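Glycoside Hydrolase (Bacteroides plebeius, PDB 5T3B) is a family 50 glycoside hydrolase from a gut bacterium, and probably cleaves galactan-type polysaccharides, as the beta-agarases of its family do. Local coordinates at residues Q412-R415 with G416-Y419; Y464-D467 with I468-V472. All blocks are in the same frame, centred on the assembly; numbering follows the deposited sequence.

Interaction 1: residues Q412-R415 with G416-Y419; sequences QQNR and GFAY
Gln413 lies over the face of the Phe417 ring, one turn further along helix 412-427, in a clear example of i to i+4 packing on an alpha-helix. This helix flanks parallel strands that are consistent with the (beta/alpha)8 barrel of family 50 enzymes.

The backbone supplies the frame through four successive i to i+4 hydrogen bonds. Phe417 N donates to Gln413 O at 2.9 Å, in the carbonyl plane. One residue on, Ala418 N reaches Asn414 O at 2.8 Å.

The apolar contact is a CH-pi interaction, with Gln413 CG 3.9 Å from the centroid of the Phe417 ring. CG stands nearest the far end of the ring, 3.4 Å from Phe417 CZ. With CG anti to the backbone N (chi1 174°) and the chain straight beyond it, the glutamine runs out past the CZ end of the ring. Its amide follows nearly flat, the two planes 23° apart, and Gln413 CD sits 3.5 Å from Phe417 CZ. A hydrogen bond from Gln413 NE2 to Tyr464 OH holds this amide, and Tyr464 also meets Phe417 edge-to-face. An alanine in place of Phe417 would take away the surface beneath Gln413 CG, and would probably open a gap between the glutamine and strand 39-48, where Ile43 and Val45 touch the ring.

Polar atoms meet the same ring in two further ways. Gln413 O stands above a face, offset toward the rim, while Asn414 brings its amide to the edge almost perpendicular to the ring, at 85°. Asn414 ND2 is tied to Asp411 OD1, which helps fix the amide's rotation. The carbonyl oxygen, Asn414 OD1, thereby rests near the ring plane, 3.4 Å from Phe417 CD2.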
ATOM      1  N   GLN A 412      12.125 -10.144  17.022  1.00  8.70           N
ATOM      2  CA  GLN A 412      12.411  -9.756  15.641  1.00  8.36           C
ATOM      3  C   GLN A 412      12.381 -10.949  14.688  1.00  9.13           C
ATOM      4  O   GLN A 412      11.924 -10.802  13.563  1.00  9.65           O
ATOM      5  CB  GLN A 412      13.756  -9.022  15.543  1.00  9.04           C
ATOM      6  CG  GLN A 412      13.818  -7.754  16.381  1.00  9.37           C
ATOM      7  CD  GLN A 412      12.705  -6.785  16.067  1.00  9.89           C
ATOM      8  OE1 GLN A 412      11.932  -6.297  16.963  1.00 12.68           O
ATOM      9  NE2 GLN A 412      12.607  -6.493  14.849  1.00  7.13           N
ATOM     10  N   GLN A 413      12.853 -12.095  15.143  1.00  9.60           N
ATOM     11  CA  GLN A 413      12.777 -13.286  14.298  1.00  9.26           C
ATOM     12  C   GLN A 413      11.312 -13.553  13.916  1.00  9.28           C
ATOM     13  O   GLN A 413      11.044 -13.866  12.767  1.00  9.59           O
ATOM     14  CB  GLN A 413      13.386 -14.515  14.967  1.00 11.33           C
ATOM     15  CG  GLN A 413      13.189 -15.775  14.188  1.00 12.82           C
ATOM     16  CD  GLN A 413      13.888 -16.949  14.814  1.00 14.04           C
ATOM     17  OE1 GLN A 413      13.676 -17.264  15.983  1.00 17.09           O
ATOM     18  NE2 GLN A 413      14.697 -17.590  14.028  1.00 16.25           N
ATOM     19  N   ASN A 414      10.397 -13.427  14.855  1.00  8.89           N
ATOM     20  CA  ASN A 414       8.998 -13.688  14.561  1.00  9.10           C
ATOM     21  C   ASN A 414       8.405 -12.583  13.691  1.00  8.06           C
ATOM     22  O   ASN A 414       7.451 -12.878  12.935  1.00  8.99           O
ATOM     23  CB  ASN A 414       8.213 -13.973  15.838  1.00 10.12           C
ATOM     24  CG  ASN A 414       8.457 -15.403  16.331  1.00 12.88           C
ATOM     25  OD1 ASN A 414       7.814 -16.335  15.857  1.00 14.68           O
ATOM     26  ND2 ASN A 414       9.355 -15.567  17.213  1.00 18.64           N
ATOM     27  N   ARG A 415       8.895 -11.344  13.774  1.00  7.28           N
ATOM     28  CA  ARG A 415       8.510 -10.355  12.805  1.00  7.87           C
ATOM     29  C   ARG A 415       8.906 -10.831  11.414  1.00  8.08           C
ATOM     30  O   ARG A 415       8.184 -10.590  10.418  1.00  8.56           O
ATOM     31  CB  ARG A 415       9.098  -8.965  13.094  1.00  8.48           C
ATOM     32  CG  ARG A 415       8.688  -8.320  14.396  1.00  8.59           C
ATOM     33  CD  ARG A 415       9.421  -7.014  14.589  1.00  8.14           C
ATOM     34  NE  ARG A 415       8.835  -5.953  13.794  1.00  7.76           N
ATOM     35  CZ  ARG A 415       9.496  -4.843  13.431  1.00  7.91           C
ATOM     36  NH1 ARG A 415      10.804  -4.669  13.588  1.00  8.37           N
ATOM     37  NH2 ARG A 415       8.804  -3.881  12.859  1.00  7.57           N
ATOM     38  N   GLY A 416      10.074 -11.410  11.324  1.00  8.07           N
ATOM     39  CA  GLY A 416      10.549 -11.970  10.049  1.00  7.80           C
ATOM     40  C   GLY A 416       9.660 -13.088   9.555  1.00  7.73           C
ATOM     41  O   GLY A 416       9.313 -13.152   8.362  1.00  8.86           O
ATOM     42  N   PHE A 417       9.292 -14.010  10.461  1.00  8.28           N
ATOM     43  CA  PHE A 417       8.364 -15.068  10.099  1.00  8.35           C
ATOM     44  C   PHE A 417       7.019 -14.520   9.627  1.00  8.16           C
ATOM     45  O   PHE A 417       6.444 -15.000   8.619  1.00  9.19           O
ATOM     46  CB  PHE A 417       8.135 -16.034  11.241  1.00  9.68           C
ATOM     47  CG  PHE A 417       9.354 -16.828  11.726  1.00  9.62           C
ATOM     48  CD1 PHE A 417      10.474 -17.045  10.964  1.00  9.83           C
ATOM     49  CD2 PHE A 417       9.323 -17.379  12.993  1.00 10.64           C
ATOM     50  CE1 PHE A 417      11.547 -17.802  11.408  1.00 12.06           C
ATOM     51  CE2 PHE A 417      10.376 -18.165  13.460  1.00 11.78           C
ATOM     52  CZ  PHE A 417      11.492 -18.357  12.678  1.00 12.98           C
ATOM     53  N   ALA A 418       6.498 -13.503  10.326  1.00  7.55           N
ATOM     54  CA  ALA A 418       5.238 -12.886   9.922  1.00  8.00           C
ATOM     55  C   ALA A 418       5.377 -12.217   8.551  1.00  7.41           C
ATOM     56  O   ALA A 418       4.436 -12.241   7.764  1.00  8.69           O
ATOM     57  CB  ALA A 418       4.802 -11.891  10.939  1.00  9.33           C
ATOM     58  N   TYR A 419       6.505 -11.566   8.291  1.00  7.32           N
ATOM     59  CA  TYR A 419       6.727 -10.955   6.991  1.00  7.07           C
ATOM     60  C   TYR A 419       6.686 -12.034   5.914  1.00  7.81           C
ATOM     61  O   TYR A 419       6.024 -11.847   4.878  1.00  8.30           O
ATOM     62  CB  TYR A 419       8.088 -10.224   6.951  1.00  8.07           C
ATOM     63  CG  TYR A 419       8.384  -9.545   5.662  1.00  6.90           C
ATOM     64  CD1 TYR A 419       9.048 -10.205   4.629  1.00  7.22           C
ATOM     65  CD2 TYR A 419       8.091  -8.225   5.468  1.00  7.29           C
ATOM     66  CE1 TYR A 419       9.371  -9.604   3.443  1.00  7.02           C
ATOM     67  CE2 TYR A 419       8.408  -7.607   4.263  1.00  7.02           C
ATOM     68  CZ  TYR A 419       9.072  -8.282   3.258  1.00  7.28           C
ATOM     69  OH  TYR A 419       9.360  -7.574   2.110  1.00  8.37           O
TER

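Interaction 2: residues Y464-D467 with I468-V472; sequences YMSD and INWNV
Ser466 O accepts a hydrogen bond from Trp470 N at 2.8 Å, an i to i+4 link near the C-terminal end of helix 459-469. The same oxygen lies over a face of the Trp470 indole, 3.1 Å from Trp470 CG, and so meets both the backbone and the ring of one residue. Ser466 CB packs further along the indole, over its six-membered ring, while OG bonds back to Thr462 O. CB makes a CH-pi contact there, 3.9 Å from the centroid of the six-membered ring and 22° off the normal. Trp470 CG is anti to its own carbonyl carbon (chi1 -67°), which turns the indole back along the helix and over the serine. Beyond this contact, Trp470 NE1 donates to Glu158 O and the ring stacks with Tyr79, so the indole joins the helix to neighbouring parts of the fold.

One residue earlier, Met465 O takes a hydrogen bond from Asn469 N, nearly along the C=O axis, at 2.8 Å. The bond from Ile468 N to Tyr464 O is weak. After the helical bonds comes a shorter i to i+3 turn, closed by Asn471 N bonding to Ile468 O at 2.9 Å.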
ATOM      1  N   TYR A 464      15.122 -12.226   7.161  1.00  8.63           N
ATOM      2  CA  TYR A 464      13.946 -12.930   6.622  1.00  9.30           C
ATOM      3  C   TYR A 464      13.282 -12.151   5.467  1.00  8.33           C
ATOM      4  O   TYR A 464      12.738 -12.771   4.532  1.00  9.50           O
ATOM      5  CB  TYR A 464      12.923 -13.240   7.725  1.00 10.19           C
ATOM      6  CG  TYR A 464      13.487 -14.270   8.695  1.00 10.68           C
ATOM      7  CD1 TYR A 464      13.649 -15.584   8.337  1.00 11.89           C
ATOM      8  CD2 TYR A 464      13.984 -13.907   9.925  1.00 11.10           C
ATOM      9  CE1 TYR A 464      14.217 -16.493   9.171  1.00 13.24           C
ATOM     10  CE2 TYR A 464      14.605 -14.778  10.753  1.00 12.84           C
ATOM     11  CZ  TYR A 464      14.698 -16.094  10.384  1.00 12.56           C
ATOM     12  OH  TYR A 464      15.271 -17.025  11.255  1.00 16.67           O
ATOM     13  N   MET A 465      13.296 -10.812   5.570  1.00  8.25           N
ATOM     14  CA  MET A 465      12.796 -10.001   4.461  1.00  8.51           C
ATOM     15  C   MET A 465      13.570 -10.258   3.190  1.00  8.22           C
ATOM     16  O   MET A 465      12.994 -10.414   2.116  1.00  9.02           O
ATOM     17  CB  MET A 465      12.869  -8.504   4.769  1.00  9.02           C
ATOM     18  CG  MET A 465      11.942  -8.067   5.866  1.00  8.87           C
ATOM     19  SD  MET A 465      12.340  -6.315   6.249  1.00  9.30           S
ATOM     20  CE  MET A 465      10.770  -5.662   6.718  1.00 11.11           C
ATOM     21  N   SER A 466      14.908 -10.319   3.320  1.00  8.72           N
ATOM     22  CA  SER A 466      15.812 -10.499   2.163  1.00  9.44           C
ATOM     23  C   SER A 466      15.483 -11.814   1.482  1.00  8.88           C
ATOM     24  O   SER A 466      15.452 -11.907   0.243  1.00  9.75           O
ATOM     25  CB  SER A 466      17.278 -10.521   2.631  1.00 11.84           C
ATOM     26  OG  SER A 466      17.695  -9.288   3.173  1.00 14.23           O
ATOM     27  N   ASP A 467      15.297 -12.894   2.274  1.00  9.01           N
ATOM     28  CA  ASP A 467      15.097 -14.198   1.695  1.00  9.68           C
ATOM     29  C   ASP A 467      13.853 -14.217   0.778  1.00  9.57           C
ATOM     30  O   ASP A 467      13.860 -14.816  -0.296  1.00 10.43           O
ATOM     31  CB  ASP A 467      14.987 -15.271   2.783  1.00 10.41           C
ATOM     32  CG  ASP A 467      16.315 -15.514   3.481  1.00 12.30           C
ATOM     33  OD1 ASP A 467      17.413 -15.284   2.881  1.00 13.76           O
ATOM     34  OD2 ASP A 467      16.198 -16.000   4.628  1.00 13.47           O
ATOM     35  N   ILE A 468      12.787 -13.516   1.208  1.00  8.98           N
ATOM     36  CA  ILE A 468      11.629 -13.337   0.322  1.00  8.81           C
ATOM     37  C   ILE A 468      11.932 -12.406  -0.858  1.00  7.71           C
ATOM     38  O   ILE A 468      11.711 -12.728  -2.025  1.00  8.91           O
ATOM     39  CB  ILE A 468      10.393 -12.826   1.097  1.00  8.97           C
ATOM     40  CG1 ILE A 468       9.920 -13.849   2.112  1.00 10.13           C
ATOM     41  CG2 ILE A 468       9.295 -12.305   0.156  1.00  9.12           C
ATOM     42  CD1 ILE A 468       9.118 -14.959   1.483  1.00 11.56           C
ATOM     43  N   ASN A 469      12.407 -11.225  -0.512  1.00  8.10           N
ATOM     44  CA  ASN A 469      12.481 -10.143  -1.489  1.00  8.04           C
ATOM     45  C   ASN A 469      13.408 -10.479  -2.633  1.00  8.19           C
ATOM     46  O   ASN A 469      13.156 -10.129  -3.785  1.00  9.31           O
ATOM     47  CB  ASN A 469      12.951  -8.857  -0.842  1.00  8.57           C
ATOM     48  CG  ASN A 469      11.933  -8.284   0.096  1.00  8.30           C
ATOM     49  OD1 ASN A 469      10.789  -8.677   0.182  1.00  9.04           O
ATOM     50  ND2 ASN A 469      12.392  -7.250   0.814  1.00  9.70           N
ATOM     51  N   TRP A 470      14.499 -11.189  -2.316  1.00  8.76           N
ATOM     52  CA  TRP A 470      15.431 -11.596  -3.381  1.00  9.66           C
ATOM     53  C   TRP A 470      14.818 -12.618  -4.345  1.00  9.50           C
ATOM     54  O   TRP A 470      15.290 -12.789  -5.453  1.00 11.01           O
ATOM     55  CB  TRP A 470      16.637 -12.290  -2.777  1.00 10.20           C
ATOM     56  CG  TRP A 470      17.549 -11.461  -1.947  1.00  9.70           C
ATOM     57  CD1 TRP A 470      17.660 -10.098  -1.892  1.00 10.08           C
ATOM     58  CD2 TRP A 470      18.537 -11.973  -1.037  1.00 10.78           C
ATOM     59  NE1 TRP A 470      18.666  -9.748  -1.040  1.00 10.53           N
ATOM     60  CE2 TRP A 470      19.214 -10.872  -0.482  1.00 10.55           C
ATOM     61  CE3 TRP A 470      18.886 -13.275  -0.623  1.00 12.94           C
ATOM     62  CZ2 TRP A 470      20.240 -11.040   0.483  1.00 13.32           C
ATOM     63  CZ3 TRP A 470      19.866 -13.425   0.333  1.00 14.78           C
ATOM     64  CH2 TRP A 470      20.521 -12.344   0.874  1.00 14.66           C
ATOM     65  N   ASN A 471      13.817 -13.337  -3.864  1.00  9.21           N
ATOM     66  CA  ASN A 471      13.268 -14.524  -4.518  1.00  8.86           C
ATOM     67  C   ASN A 471      11.856 -14.338  -5.096  1.00  8.56           C
ATOM     68  O   ASN A 471      11.278 -15.307  -5.591  1.00  9.55           O
ATOM     69  CB  ASN A 471      13.323 -15.735  -3.556  1.00  9.98           C
ATOM     70  CG  ASN A 471      14.725 -16.179  -3.362  1.00  9.65           C
ATOM     71  OD1 ASN A 471      15.411 -15.890  -2.337  1.00 12.49           O
ATOM     72  ND2 ASN A 471      15.247 -16.739  -4.382  1.00  8.36           N
ATOM     73  N   VAL A 472      11.302 -13.119  -5.047  1.00  8.55           N
ATOM     74  CA  VAL A 472       9.942 -12.962  -5.480  1.00  9.34           C
ATOM     75  C   VAL A 472       9.680 -13.485  -6.895  1.00  9.01           C
ATOM     76  O   VAL A 472       8.613 -14.049  -7.178  1.00  9.96           O
ATOM     77  CB  VAL A 472       9.379 -11.534  -5.319  1.00  8.63           C
ATOM     78  CG1 VAL A 472       9.270 -11.159  -3.861  1.00  8.53           C
ATOM     79  CG2 VAL A 472      10.220 -10.508  -6.098  1.00  9.40           C
TER

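Interactions 1 and 2, whose centres are about 12 Å apart, lie on two helices, 412-427 and 459-469, that pack against each other. Two probable hydrogen bonds tie them at separate points: Tyr419 OH to Asn469 OD1 at 2.6 Å, and the Gln413-Tyr464 bond, 2.9 Å between NE2 and OH. Between these polar ties the helices come close, Gly416 CA lying 3.6 Å from Tyr464 CB, and Tyr419 CE1 packs 3.6 Å from Met465 CA. Each contact thus probably steadies side chains that the other helix meets. Gln412, at the start of interaction 1, lies about 4 Å from a bound 1,2-ethanediol, probably a crystallisation additive; it does not by itself identify a substrate site.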